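Local coordinates for protein MstE (Scytonema sp. PCC 10023, PDB 6SBF) that probably cyclises linear isoprenoid precursors into polycyclic, merosterol-type scaffolds as a single-domain class II terpene cyclase, at residues Phe48-Ala53 against Ser342-His347; Trp212-Tyr217 against Ser264-Ala269; Ser307-Arg312 against Ile350-Thr355; Ile313-Asp318 against Asp336-Gly341. The protein carries 1 engineered substitution. All blocks are in the same frame, centred on the assembly; numbering follows the deposited sequence. Where two conformers were deposited one is given.

How the interactions relate
From the N terminus, residues Phe48-Ala53 open interaction 1, which closes only at Ser342-His347 and so spans most of the chain. Interaction 2 is nested inside that loop and joins the starts of helices 215-229 and 265-275. Interaction 3 opens later, at Ser307-Arg312, and closes on helix 350-363. It crosses interaction 1, because their segments alternate. Interaction 4 lies inside the loops of both and brings together two loops beside the small mixed sheet. Asp346 links interactions 1 and 3 through Ser307 and Thr352. Ser308 links interaction 3 to Thr265 and Phe266 of interaction 2. Ser342 and Ile313 link interactions 1 and 4.

Interaction 1: residues Phe48-Ala53 against Ser342-His347; sequences FNFPQA and SIIFDH
The carboxylate of Asp346, whose CB covers one face of the Phe48 ring, is gripped by hydrogen bonds from Ala309 N at OD1 and with Thr352 OG1 at OD2. The backbone O of Asp346 is hydrogen-bonded to Ser307 OG. The CH-pi contact puts Asp346 CB 4.1 Å from the centroid of the Phe48 ring, 21° off the ring normal. The ring also nears the backbone, with Phe48 CD1 3.4 Å from Phe345 O. Ile344 reaches between two rings. Its chi1 of 69° sets CG1 between the backbone N and the carbonyl carbon, and the chain then runs out extended to CD1. Ile344 CD1 sits over a face of the Phe50 ring, 3.6 Å from Phe50 CZ and 4.0 Å from Phe48 CD1. His347 turns its ring edge to the strand, with CE1 3.2 Å from Phe48 O. Beside it, Asn49 CB packs 3.8 Å from His347 CE1. Phe351 meets Phe48 edge-to-face, as Phe339 does Phe50. Strand 47-50 thus meets strand 342-344 and the turn after it mainly through aromatic and aliphatic packing. The buried carboxylate finds its partners outside this pair, so the ring packs against an acid already fixed in place.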
loop_
_atom_site.group_PDB
_atom_site.type_symbol
_atom_site.label_atom_id
_atom_site.label_comp_id
_atom_site.label_asym_id
_atom_site.label_seq_id
_atom_site.Cartn_x
_atom_site.Cartn_y
_atom_site.Cartn_z
ATOM N N PHE A 48 12.779 -2.157 1.967
ATOM C CA PHE A 48 12.639 -3.383 2.760
ATOM C C PHE A 48 13.860 -4.263 2.583
ATOM O O PHE A 48 14.547 -4.208 1.561
ATOM C CB PHE A 48 11.339 -4.136 2.494
ATOM C CG PHE A 48 10.087 -3.327 2.775
ATOM C CD1 PHE A 48 9.561 -3.275 4.058
ATOM C CD2 PHE A 48 9.455 -2.611 1.759
ATOM C CE1 PHE A 48 8.435 -2.500 4.311
ATOM C CE2 PHE A 48 8.334 -1.853 2.053
ATOM C CZ PHE A 48 7.811 -1.816 3.320
ATOM N N ASN A 49 14.120 -5.098 3.589
ATOM C CA ASN A 49 15.304 -5.973 3.519
ATOM C C ASN A 49 15.069 -7.218 4.351
ATOM O O ASN A 49 14.656 -7.089 5.552
ATOM C CB ASN A 49 16.553 -5.238 4.007
ATOM C CG ASN A 49 17.852 -5.942 3.701
ATOM O OD1 ASN A 49 17.909 -6.920 2.973
ATOM N ND2 ASN A 49 18.882 -5.467 4.345
ATOM N N PHE A 50 15.347 -8.357 3.739
ATOM C CA PHE A 50 15.429 -9.650 4.453
ATOM C C PHE A 50 16.895 -10.045 4.425
ATOM O O PHE A 50 17.332 -10.773 3.526
ATOM C CB PHE A 50 14.573 -10.688 3.760
ATOM C CG PHE A 50 13.104 -10.420 3.835
ATOM C CD1 PHE A 50 12.349 -10.879 4.882
ATOM C CD2 PHE A 50 12.475 -9.678 2.849
ATOM C CE1 PHE A 50 10.984 -10.611 4.940
ATOM C CE2 PHE A 50 11.106 -9.447 2.861
ATOM C CZ PHE A 50 10.389 -9.912 3.928
ATOM N N PRO A 51 17.715 -9.556 5.357
ATOM C CA PRO A 51 19.156 -9.788 5.301
ATOM C C PRO A 51 19.535 -11.262 5.301
ATOM O O PRO A 51 18.954 -12.031 6.061
ATOM C CB PRO A 51 19.720 -9.037 6.488
ATOM C CG PRO A 51 18.605 -8.437 7.223
ATOM C CD PRO A 51 17.329 -8.724 6.483
ATOM N N GLN A 52 20.488 -11.565 4.420
ATOM C CA GLN A 52 21.140 -12.894 4.271
ATOM C C GLN A 52 20.056 -13.860 3.821
ATOM O O GLN A 52 20.228 -15.024 3.937
ATOM C CB GLN A 52 21.888 -13.322 5.537
ATOM C CG GLN A 52 22.860 -12.288 6.076
ATOM C CD GLN A 52 23.814 -12.939 7.057
ATOM O OE1 GLN A 52 23.435 -13.783 7.875
ATOM N NE2 GLN A 52 25.077 -12.547 6.994
ATOM N N ALA A 53 18.983 -13.344 3.227
ATOM C CA ALA A 53 17.870 -14.184 2.745
ATOM C C ALA A 53 17.405 -13.577 1.428
ATOM O O ALA A 53 18.141 -13.521 0.435
ATOM C CB ALA A 53 16.770 -14.272 3.798
ATOM N N SER A 342 7.927 -11.870 12.941
ATOM C CA SER A 342 8.577 -10.548 13.074
ATOM C C SER A 342 8.031 -9.535 12.065
ATOM O O SER A 342 7.311 -9.936 11.133
ATOM C CB SER A 342 10.066 -10.687 12.961
ATOM O OG SER A 342 10.450 -10.667 11.597
ATOM N N ILE A 343 8.360 -8.297 12.361
ATOM C CA ILE A 343 7.956 -7.139 11.572
ATOM C C ILE A 343 9.220 -6.478 11.055
ATOM O O ILE A 343 10.141 -6.180 11.831
ATOM C CB ILE A 343 7.100 -6.201 12.428
ATOM C CG1 ILE A 343 5.842 -6.880 12.913
ATOM C CG2 ILE A 343 6.781 -4.917 11.699
ATOM C CD1 ILE A 343 5.019 -6.038 13.888
ATOM N N ILE A 344 9.202 -6.159 9.771
ATOM C CA ILE A 344 10.236 -5.315 9.134
ATOM C C ILE A 344 9.644 -3.982 8.693
ATOM O O ILE A 344 8.436 -3.821 8.668
ATOM C CB ILE A 344 10.921 -6.111 8.014
ATOM C CG1 ILE A 344 10.009 -6.385 6.825
ATOM C CG2 ILE A 344 11.554 -7.381 8.576
ATOM C CD1 ILE A 344 10.801 -6.764 5.625
ATOM N N PHE A 345 10.519 -3.071 8.331
ATOM C CA PHE A 345 10.063 -1.750 7.863
ATOM C C PHE A 345 10.891 -1.304 6.656
ATOM O O PHE A 345 11.857 -1.945 6.240
ATOM C CB PHE A 345 10.084 -0.724 9.007
ATOM C CG PHE A 345 11.452 -0.393 9.527
ATOM C CD1 PHE A 345 12.166 0.679 9.103
ATOM C CD2 PHE A 345 11.958 -1.119 10.612
ATOM C CE1 PHE A 345 13.411 0.984 9.607
ATOM C CE2 PHE A 345 13.210 -0.813 11.122
ATOM C CZ PHE A 345 13.906 0.259 10.633
ATOM N N ASP A 346 10.443 -0.195 6.120
ATOM C CA ASP A 346 11.047 0.423 4.926
ATOM C C ASP A 346 12.244 1.263 5.339
ATOM O O ASP A 346 12.129 2.457 5.609
ATOM C CB ASP A 346 10.007 1.247 4.201
ATOM C CG ASP A 346 9.300 2.315 5.048
ATOM O OD1 ASP A 346 8.927 2.068 6.222
ATOM O OD2 ASP A 346 9.063 3.418 4.477
ATOM N N HIS A 347 13.422 0.621 5.427
ATOM C CA HIS A 347 14.623 1.273 5.973
ATOM C C HIS A 347 15.032 2.519 5.178
ATOM O O HIS A 347 15.695 3.389 5.726
ATOM C CB HIS A 347 15.783 0.286 6.037
ATOM C CG HIS A 347 16.127 -0.343 4.728
ATOM N ND1 HIS A 347 15.328 -1.347 4.114
ATOM C CD2 HIS A 347 17.163 -0.040 3.873
ATOM C CE1 HIS A 347 15.933 -1.620 2.920
ATOM N NE2 HIS A 347 17.072 -0.870 2.793
#

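Interaction 2: residues Trp212-Tyr217 against Ser264-Ala269; sequences WSDHEY and STFATA
Asp214 and Ser264 are joined through one water. The water donates to Asp214 OD2 at 2.6 Å and accepts from Ser264 OG, also at 2.6 Å. Ser264 is the N-cap of helix 265-275, and its OG accepts from Ala267 N at 3.0 Å, nearly straight at 170°. The same carboxylate oxygen lies in the plane of the Phe266 ring at its edge, Asp214 OD2 being 3.6 Å from Phe266 CD2. The positive rim of the ring probably suits it. A second carboxylate touches the helix where Glu216 OE2 lies 3.5 Å from Ala267 CB, while OE1 of that acid makes a salt bridge with Arg248.

The apolar contacts gather at the far end of Phe266. Chi1 of -177° carries its CG away from the backbone N and sends the ring to Trp212 and Tyr217. The six-membered ring of Trp212 and the Phe266 ring meet obliquely, with planes at 35° and centroids 5.5 Å apart. Phe266 CZ is 3.9 Å from Tyr217 CD2.

The contact is buried in the alpha6-alpha6 barrel. It joins the starts of helices 215-229 and 265-275. Phe266 also packs on Phe351 of helix 350-363 and Tyr64 of helix 59-69, and Trp212 touches Trp60.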
loop_
_atom_site.group_PDB
_atom_site.type_symbol
_atom_site.label_atom_id
_atom_site.label_comp_id
_atom_site.label_asym_id
_atom_site.label_seq_id
_atom_site.Cartn_x
_atom_site.Cartn_y
_atom_site.Cartn_z
ATOM N N TRP A 212 0.126 -6.490 6.764
ATOM C CA TRP A 212 0.338 -5.167 7.351
ATOM C C TRP A 212 -0.200 -5.089 8.747
ATOM O O TRP A 212 -1.317 -5.556 9.015
ATOM C CB TRP A 212 -0.357 -4.095 6.498
ATOM C CG TRP A 212 0.160 -4.047 5.092
ATOM C CD1 TRP A 212 -0.352 -4.740 4.052
ATOM C CD2 TRP A 212 1.419 -3.501 4.639
ATOM N NE1 TRP A 212 0.416 -4.599 2.955
ATOM C CE2 TRP A 212 1.519 -3.841 3.293
ATOM C CE3 TRP A 212 2.426 -2.762 5.242
ATOM C CZ2 TRP A 212 2.596 -3.427 2.519
ATOM C CZ3 TRP A 212 3.527 -2.413 4.507
ATOM C CH2 TRP A 212 3.575 -2.689 3.136
ATOM N N SER A 213 0.525 -4.382 9.587
ATOM C CA SER A 213 0.090 -4.107 10.963
ATOM C C SER A 213 -1.054 -3.093 10.951
ATOM O O SER A 213 -1.938 -3.129 11.823
ATOM C CB SER A 213 1.295 -3.516 11.730
ATOM O OG SER A 213 2.389 -4.395 11.900
ATOM N N ASP A 214 -0.981 -2.114 10.035
ATOM C CA ASP A 214 -1.854 -0.928 10.139
ATOM C C ASP A 214 -3.115 -1.159 9.307
ATOM O O ASP A 214 -3.067 -1.115 8.023
ATOM C CB ASP A 214 -1.100 0.303 9.678
ATOM C CG ASP A 214 0.087 0.622 10.568
ATOM O OD1 ASP A 214 -0.129 0.749 11.789
ATOM O OD2 ASP A 214 1.220 0.746 10.067
ATOM N N HIS A 215 -4.277 -1.314 9.939
ATOM C CA HIS A 215 -5.545 -1.617 9.272
ATOM C C HIS A 215 -6.000 -0.460 8.370
ATOM O O HIS A 215 -6.858 -0.704 7.509
ATOM C CB HIS A 215 -6.644 -1.863 10.303
ATOM C CG HIS A 215 -6.375 -2.949 11.275
ATOM N ND1 HIS A 215 -5.664 -4.089 10.931
ATOM C CD2 HIS A 215 -6.783 -3.086 12.571
ATOM C CE1 HIS A 215 -5.608 -4.880 12.015
ATOM N NE2 HIS A 215 -6.264 -4.274 13.021
ATOM N N GLU A 216 -5.460 0.735 8.555
ATOM C CA GLU A 216 -5.816 1.887 7.685
ATOM C C GLU A 216 -5.494 1.590 6.216
ATOM O O GLU A 216 -6.212 2.075 5.377
ATOM C CB GLU A 216 -5.100 3.133 8.194
ATOM C CG GLU A 216 -5.481 3.555 9.621
ATOM C CD GLU A 216 -4.921 2.720 10.744
ATOM O OE1 GLU A 216 -5.473 2.830 11.891
ATOM O OE2 GLU A 216 -3.912 1.994 10.511
ATOM N N TYR A 217 -4.424 0.865 5.956
ATOM C CA TYR A 217 -4.054 0.495 4.585
ATOM C C TYR A 217 -5.172 -0.290 3.927
ATOM O O TYR A 217 -5.697 0.115 2.852
ATOM C CB TYR A 217 -2.747 -0.294 4.635
ATOM C CG TYR A 217 -2.294 -0.896 3.334
ATOM C CD1 TYR A 217 -2.710 -2.114 2.897
ATOM C CD2 TYR A 217 -1.353 -0.263 2.552
ATOM C CE1 TYR A 217 -2.254 -2.707 1.728
ATOM C CE2 TYR A 217 -0.883 -0.826 1.369
ATOM C CZ TYR A 217 -1.327 -2.047 0.941
ATOM O OH TYR A 217 -0.851 -2.607 -0.218
ATOM N N SER A 264 1.748 7.457 13.753
ATOM C CA SER A 264 2.377 6.733 12.643
ATOM C C SER A 264 2.187 7.538 11.337
ATOM O O SER A 264 1.021 7.800 10.955
ATOM C CB SER A 264 1.771 5.395 12.469
ATOM O OG SER A 264 2.041 4.886 11.183
ATOM N N THR A 265 3.253 7.911 10.668
ATOM C CA THR A 265 3.142 8.619 9.395
ATOM C C THR A 265 2.428 7.768 8.363
ATOM O O THR A 265 1.548 8.305 7.633
ATOM C CB THR A 265 4.502 9.116 8.927
ATOM O OG1 THR A 265 5.417 8.041 8.962
ATOM C CG2 THR A 265 5.012 10.271 9.773
ATOM N N PHE A 266 2.718 6.493 8.274
ATOM C CA PHE A 266 2.092 5.572 7.306
ATOM C C PHE A 266 0.617 5.413 7.574
ATOM O O PHE A 266 -0.219 5.508 6.640
ATOM C CB PHE A 266 2.846 4.241 7.286
ATOM C CG PHE A 266 2.389 3.204 6.305
ATOM C CD1 PHE A 266 2.694 3.338 4.954
ATOM C CD2 PHE A 266 1.738 2.059 6.711
ATOM C CE1 PHE A 266 2.332 2.334 4.065
ATOM C CE2 PHE A 266 1.417 1.037 5.869
ATOM C CZ PHE A 266 1.723 1.185 4.523
ATOM N N ALA A 267 0.242 5.116 8.811
ATOM C CA ALA A 267 -1.163 4.856 9.138
ATOM C C ALA A 267 -1.922 6.178 8.949
ATOM O O ALA A 267 -3.094 6.135 8.559
ATOM C CB ALA A 267 -1.308 4.294 10.542
ATOM N N THR A 268 -1.344 7.304 9.316
ATOM C CA THR A 268 -2.025 8.611 9.197
ATOM C C THR A 268 -2.275 8.948 7.710
ATOM O O THR A 268 -3.370 9.416 7.381
ATOM C CB THR A 268 -1.260 9.729 9.900
ATOM O OG1 THR A 268 -1.129 9.369 11.280
ATOM C CG2 THR A 268 -1.928 11.059 9.798
ATOM N N ALA A 269 -1.324 8.669 6.843
ATOM C CA ALA A 269 -1.481 8.961 5.401
ATOM C C ALA A 269 -2.592 8.080 4.841
ATOM O O ALA A 269 -3.454 8.589 4.071
ATOM C CB ALA A 269 -0.164 8.699 4.701
HETATM O O HOH W 1 2.867 2.403 11.205
#

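Interaction 3: residues Ser307-Arg312 against Ile350-Thr355; sequences SSAYLR and IFTTAT
Ser308 N donates to Thr352 OG1 at 3.0 Å, and the bond is nearly straight at 171°. This is the hydrogen bond between the two segments. Ala309 N lies 3.3 Å from Thr352 OG1 and is hydrogen-bonded to Asp346 OD1. Thr352 OG1 is also hydrogen-bonded to OD2 of Asp346, which lies outside both segments. The chain makes an inverse gamma turn centred on Ala309, beside the first turn of the helix. A chi1 of -62° sets Thr352 OG1 beside its own backbone N, where it meets Ser308 N, and CG2 still touches Ser308. Ser308 OG lies 4.0 Å from Thr352 CG2, but its bonds go to Thr265 OG1 and Phe266 N.

Apolar packing falls to Ala309. Ala309 CB is 3.7 Å from Phe351 CD1 and meets the ring obliquely. Within the helix, Phe351 O is gripped twice, taking Thr355 OG1 at 2.8 Å and Thr355 N at 3.2 Å from opposite faces of its plane.

Segment 307-312 leads into strand 311-313 and lies against the first turn of helix 350-363. That helix turns other faces to helices 18-37 and 59-69 through Ile350, Thr353 and Ala354. Ala309 also reaches Phe266 of helix 265-275, so the contact lies where this helix, helix 350-363 and the small mixed sheet come together.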
loop_
_atom_site.group_PDB
_atom_site.type_symbol
_atom_site.label_atom_id
_atom_site.label_comp_id
_atom_site.label_asym_id
_atom_site.label_seq_id
_atom_site.Cartn_x
_atom_site.Cartn_y
_atom_site.Cartn_z
ATOM N N SER A 307 10.234 6.402 8.511
ATOM C CA SER A 307 9.757 5.057 8.162
ATOM C C SER A 307 8.750 4.560 9.178
ATOM O O SER A 307 9.045 4.568 10.405
ATOM C CB SER A 307 10.858 4.130 8.084
ATOM O OG SER A 307 11.798 4.593 7.132
ATOM N N SER A 308 7.626 4.077 8.679
ATOM C CA SER A 308 6.607 3.439 9.532
ATOM C C SER A 308 5.789 2.432 8.768
ATOM O O SER A 308 4.706 2.064 9.224
ATOM C CB SER A 308 5.767 4.477 10.289
ATOM O OG SER A 308 5.107 5.350 9.371
ATOM N N ALA A 309 6.239 1.980 7.599
ATOM C CA ALA A 309 5.523 0.984 6.808
ATOM C C ALA A 309 5.879 -0.406 7.306
ATOM O O ALA A 309 6.798 -1.016 6.842
ATOM C CB ALA A 309 5.799 1.157 5.347
ATOM N N TYR A 310 5.107 -0.853 8.311
ATOM C CA TYR A 310 5.401 -2.096 9.042
ATOM C C TYR A 310 4.786 -3.283 8.359
ATOM O O TYR A 310 3.536 -3.405 8.322
ATOM C CB TYR A 310 5.043 -2.002 10.517
ATOM C CG TYR A 310 5.889 -1.031 11.294
ATOM C CD1 TYR A 310 7.256 -1.182 11.389
ATOM C CD2 TYR A 310 5.362 0.061 11.930
ATOM C CE1 TYR A 310 8.039 -0.270 12.084
ATOM C CE2 TYR A 310 6.111 0.973 12.636
ATOM C CZ TYR A 310 7.477 0.813 12.734
ATOM O OH TYR A 310 8.202 1.734 13.413
ATOM N N LEU A 311 5.648 -4.139 7.824
ATOM C CA LEU A 311 5.330 -5.346 7.055
ATOM C C LEU A 311 5.583 -6.539 7.995
ATOM O O LEU A 311 6.737 -6.726 8.481
ATOM C CB LEU A 311 6.222 -5.404 5.826
ATOM C CG LEU A 311 6.026 -6.576 4.889
ATOM C CD1 LEU A 311 4.697 -6.472 4.198
ATOM C CD2 LEU A 311 7.174 -6.597 3.882
ATOM N N ARG A 312 4.590 -7.344 8.197
ATOM C CA ARG A 312 4.740 -8.487 9.077
ATOM C C ARG A 312 4.900 -9.752 8.282
ATOM O O ARG A 312 4.388 -9.879 7.156
ATOM C CB ARG A 312 3.695 -8.357 10.125
ATOM C CG ARG A 312 2.388 -8.751 9.603
ATOM C CD ARG A 312 1.462 -8.196 10.712
ATOM N NE ARG A 312 0.141 -8.442 10.287
ATOM C CZ ARG A 312 -1.081 -8.144 10.884
ATOM N NH1 ARG A 312 -2.139 -8.543 10.227
ATOM N NH2 ARG A 312 -1.254 -7.513 12.019
ATOM N N ILE A 350 11.396 5.195 1.624
ATOM C CA ILE A 350 10.834 5.500 0.293
ATOM C C ILE A 350 9.350 5.088 0.274
ATOM O O ILE A 350 8.492 5.874 -0.178
ATOM C CB ILE A 350 11.667 4.767 -0.755
ATOM C CG1 ILE A 350 13.033 5.459 -0.900
ATOM C CG2 ILE A 350 10.921 4.709 -2.093
ATOM C CD1 ILE A 350 14.032 4.646 -1.749
ATOM N N PHE A 351 9.036 3.918 0.823
ATOM C CA PHE A 351 7.651 3.409 0.814
ATOM C C PHE A 351 6.789 4.380 1.622
ATOM O O PHE A 351 5.683 4.770 1.154
ATOM C CB PHE A 351 7.640 1.982 1.357
ATOM C CG PHE A 351 6.448 1.148 0.947
ATOM C CD1 PHE A 351 5.260 1.160 1.668
ATOM C CD2 PHE A 351 6.512 0.393 -0.209
ATOM C CE1 PHE A 351 4.237 0.313 1.279
ATOM C CE2 PHE A 351 5.487 -0.432 -0.596
ATOM C CZ PHE A 351 4.346 -0.501 0.175
ATOM N N THR A 352 7.206 4.773 2.821
ATOM C CA THR A 352 6.434 5.713 3.649
ATOM C C THR A 352 6.293 7.059 2.941
ATOM O O THR A 352 5.203 7.607 2.912
ATOM C CB THR A 352 7.072 5.854 5.051
ATOM O OG1 THR A 352 7.075 4.606 5.758
ATOM C CG2 THR A 352 6.301 6.848 5.893
ATOM N N THR A 353 7.402 7.605 2.484
ATOM C CA THR A 353 7.358 8.945 1.879
ATOM C C THR A 353 6.414 8.977 0.664
ATOM O O THR A 353 5.671 9.945 0.526
ATOM C CB THR A 353 8.790 9.372 1.527
ATOM O OG1 THR A 353 9.538 9.509 2.747
ATOM C CG2 THR A 353 8.805 10.730 0.860
ATOM N N ALA A 354 6.475 7.961 -0.168
ATOM C CA ALA A 354 5.570 7.932 -1.330
ATOM C C ALA A 354 4.115 7.912 -0.877
ATOM O O ALA A 354 3.262 8.539 -1.512
ATOM C CB ALA A 354 5.922 6.749 -2.192
ATOM N N THR A 355 3.831 7.139 0.164
ATOM C CA THR A 355 2.464 7.070 0.685
ATOM C C THR A 355 2.013 8.438 1.159
ATOM O O THR A 355 0.861 8.878 0.858
ATOM C CB THR A 355 2.412 6.050 1.821
ATOM O OG1 THR A 355 2.943 4.772 1.457
ATOM C CG2 THR A 355 0.988 5.855 2.273
#

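Interaction 4: residues Ile313-Asp318 against Asp336-Gly341; sequences IPYPFD and DKRFEG
The antiparallel pairing of strands 311-313 and 342-344 ends in an irregular step of the G1 beta-bulge kind, where Gly341 and Ser342 both face Ile313. Gly341 N donates to Ile313 O at 2.8 Å, and Ser342 O takes the amide of Ile313 in turn. The positive phi of Gly341, 79°, fits this bulge. Nearby, Ile313 CB rests 3.4 Å from Phe339 O, and Glu340 CA makes a CA-H...O contact with Ile313 O.

Past the bulge the side chains take over. Tyr315 reaches toward Glu340, whose CB lies over one face of the ring, 3.7 Å from its centroid. Glu340 is bent at chi2, 83°, and its carboxylate turns to Arg338. Arg338 NE meets Glu340 OE2 in a salt bridge of 2.7 Å, reaching that oxygen from above the carboxylate plane. The centre of the guanidinium face lies over Tyr315 CE2, with CZ of Arg338 4.1 Å from that carbon. The guanidinium and ring planes are 52° apart.

Pro316 CD adds a looser contact with Glu340 CG. Phe339 turns the other way, to Phe50 and Tyr330. The ion pair probably helps to fix both flexible chains against Tyr315, and the opposite charges probably offset each other in these loops beside the sheet.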
loop_
_atom_site.group_PDB
_atom_site.type_symbol
_atom_site.label_atom_id
_atom_site.label_comp_id
_atom_site.label_asym_id
_atom_site.label_seq_id
_atom_site.Cartn_x
_atom_site.Cartn_y
_atom_site.Cartn_z
ATOM N N ILE A 313 5.661 -10.675 8.870
ATOM C CA ILE A 313 5.902 -11.981 8.265
ATOM C C ILE A 313 5.239 -12.997 9.181
ATOM O O ILE A 313 5.836 -13.505 10.131
ATOM C CB ILE A 313 7.386 -12.249 8.101
ATOM C CG1 ILE A 313 8.085 -11.090 7.367
ATOM C CG2 ILE A 313 7.498 -13.598 7.406
ATOM C CD1 ILE A 313 7.460 -10.669 6.001
ATOM N N PRO A 314 3.958 -13.377 8.920
ATOM C CA PRO A 314 3.347 -14.420 9.720
ATOM C C PRO A 314 4.033 -15.744 9.429
ATOM O O PRO A 314 4.635 -15.921 8.383
ATOM C CB PRO A 314 1.905 -14.485 9.219
ATOM C CG PRO A 314 1.704 -13.135 8.500
ATOM C CD PRO A 314 3.058 -12.915 7.862
ATOM N N TYR A 315 3.891 -16.679 10.361
ATOM C CA TYR A 315 4.257 -18.068 10.033
ATOM C C TYR A 315 3.455 -18.506 8.813
ATOM O O TYR A 315 2.296 -18.091 8.624
ATOM C CB TYR A 315 3.999 -18.985 11.227
ATOM C CG TYR A 315 5.016 -18.865 12.324
ATOM C CD1 TYR A 315 4.871 -17.948 13.341
ATOM C CD2 TYR A 315 6.158 -19.644 12.314
ATOM C CE1 TYR A 315 5.817 -17.806 14.343
ATOM C CE2 TYR A 315 7.113 -19.516 13.307
ATOM C CZ TYR A 315 6.934 -18.606 14.342
ATOM O OH TYR A 315 7.873 -18.488 15.334
ATOM N N PRO A 316 4.030 -19.370 7.955
ATOM C CA PRO A 316 3.367 -19.788 6.725
ATOM C C PRO A 316 1.990 -20.416 6.931
ATOM O O PRO A 316 1.158 -20.342 6.018
ATOM C CB PRO A 316 4.318 -20.731 5.972
ATOM C CG PRO A 316 5.597 -20.568 6.691
ATOM C CD PRO A 316 5.380 -19.942 8.053
ATOM N N PHE A 317 1.742 -20.993 8.108
ATOM C CA PHE A 317 0.516 -21.765 8.355
ATOM C C PHE A 317 -0.560 -20.838 8.882
ATOM O O PHE A 317 -1.704 -21.326 9.097
ATOM C CB PHE A 317 0.813 -22.882 9.383
ATOM C CG PHE A 317 1.429 -22.458 10.712
ATOM C CD1 PHE A 317 0.669 -21.783 11.659
ATOM C CD2 PHE A 317 2.786 -22.704 10.995
ATOM C CE1 PHE A 317 1.245 -21.369 12.864
ATOM C CE2 PHE A 317 3.372 -22.259 12.168
ATOM C CZ PHE A 317 2.587 -21.598 13.111
ATOM N N ASP A 318 -0.184 -19.609 9.231
ATOM C CA ASP A 318 -1.050 -18.729 10.048
ATOM C C ASP A 318 -2.075 -18.001 9.167
ATOM O O ASP A 318 -1.698 -17.055 8.486
ATOM C CB ASP A 318 -0.216 -17.731 10.830
ATOM C CG ASP A 318 -1.068 -17.026 11.873
ATOM O OD1 ASP A 318 -2.323 -17.295 11.907
ATOM O OD2 ASP A 318 -0.495 -16.163 12.599
ATOM N N ASP A 336 19.756 -14.553 18.360
ATOM C CA ASP A 336 19.205 -15.525 17.378
ATOM C C ASP A 336 17.844 -15.032 16.901
ATOM O O ASP A 336 17.020 -14.655 17.761
ATOM C CB ASP A 336 19.045 -16.926 17.972
ATOM C CG ASP A 336 20.032 -17.940 17.428
ATOM O OD1 ASP A 336 20.370 -17.847 16.236
ATOM O OD2 ASP A 336 20.442 -18.816 18.205
ATOM N N LYS A 337 17.603 -15.023 15.590
ATOM C CA LYS A 337 16.278 -14.559 15.108
ATOM C C LYS A 337 15.871 -15.174 13.772
ATOM O O LYS A 337 16.669 -15.708 13.034
ATOM C CB LYS A 337 16.262 -13.031 15.059
ATOM C CG LYS A 337 17.261 -12.336 14.134
ATOM C CD LYS A 337 17.705 -11.038 14.795
ATOM C CE LYS A 337 18.344 -9.975 13.935
ATOM N NZ LYS A 337 18.010 -8.631 14.489
ATOM N N ARG A 338 14.594 -15.041 13.488
ATOM C CA ARG A 338 13.991 -15.561 12.250
ATOM C C ARG A 338 13.017 -14.506 11.803
ATOM O O ARG A 338 12.583 -13.678 12.641
ATOM C CB ARG A 338 13.249 -16.880 12.457
ATOM C CG ARG A 338 12.173 -16.846 13.538
ATOM C CD ARG A 338 11.647 -18.236 13.827
ATOM N NE ARG A 338 11.140 -18.848 12.597
ATOM C CZ ARG A 338 11.025 -20.155 12.398
ATOM N NH1 ARG A 338 10.577 -20.606 11.237
ATOM N NH2 ARG A 338 11.339 -21.000 13.366
ATOM N N PHE A 339 12.621 -14.588 10.564
ATOM C CA PHE A 339 11.639 -13.608 10.079
ATOM C C PHE A 339 10.215 -13.945 10.523
ATOM O O PHE A 339 9.441 -12.986 10.742
ATOM C CB PHE A 339 11.755 -13.463 8.570
ATOM C CG PHE A 339 13.057 -12.839 8.168
ATOM C CD1 PHE A 339 13.313 -11.487 8.414
ATOM C CD2 PHE A 339 14.016 -13.599 7.535
ATOM C CE1 PHE A 339 14.497 -10.903 7.969
ATOM C CE2 PHE A 339 15.228 -13.025 7.168
ATOM C CZ PHE A 339 15.477 -11.690 7.403
ATOM N N GLU A 340 9.882 -15.227 10.658
ATOM C CA GLU A 340 8.510 -15.616 11.008
ATOM C C GLU A 340 8.209 -15.064 12.392
ATOM O O GLU A 340 9.011 -15.246 13.320
ATOM C CB GLU A 340 8.276 -17.114 10.952
ATOM C CG GLU A 340 8.514 -17.703 9.580
ATOM C CD GLU A 340 9.965 -18.018 9.236
ATOM O OE1 GLU A 340 10.176 -18.358 8.082
ATOM O OE2 GLU A 340 10.879 -17.862 10.084
ATOM N N GLY A 341 7.067 -14.400 12.487
ATOM C CA GLY A 341 6.612 -13.747 13.705
ATOM C C GLY A 341 7.265 -12.424 13.946
ATOM O O GLY A 341 7.065 -11.865 15.029
#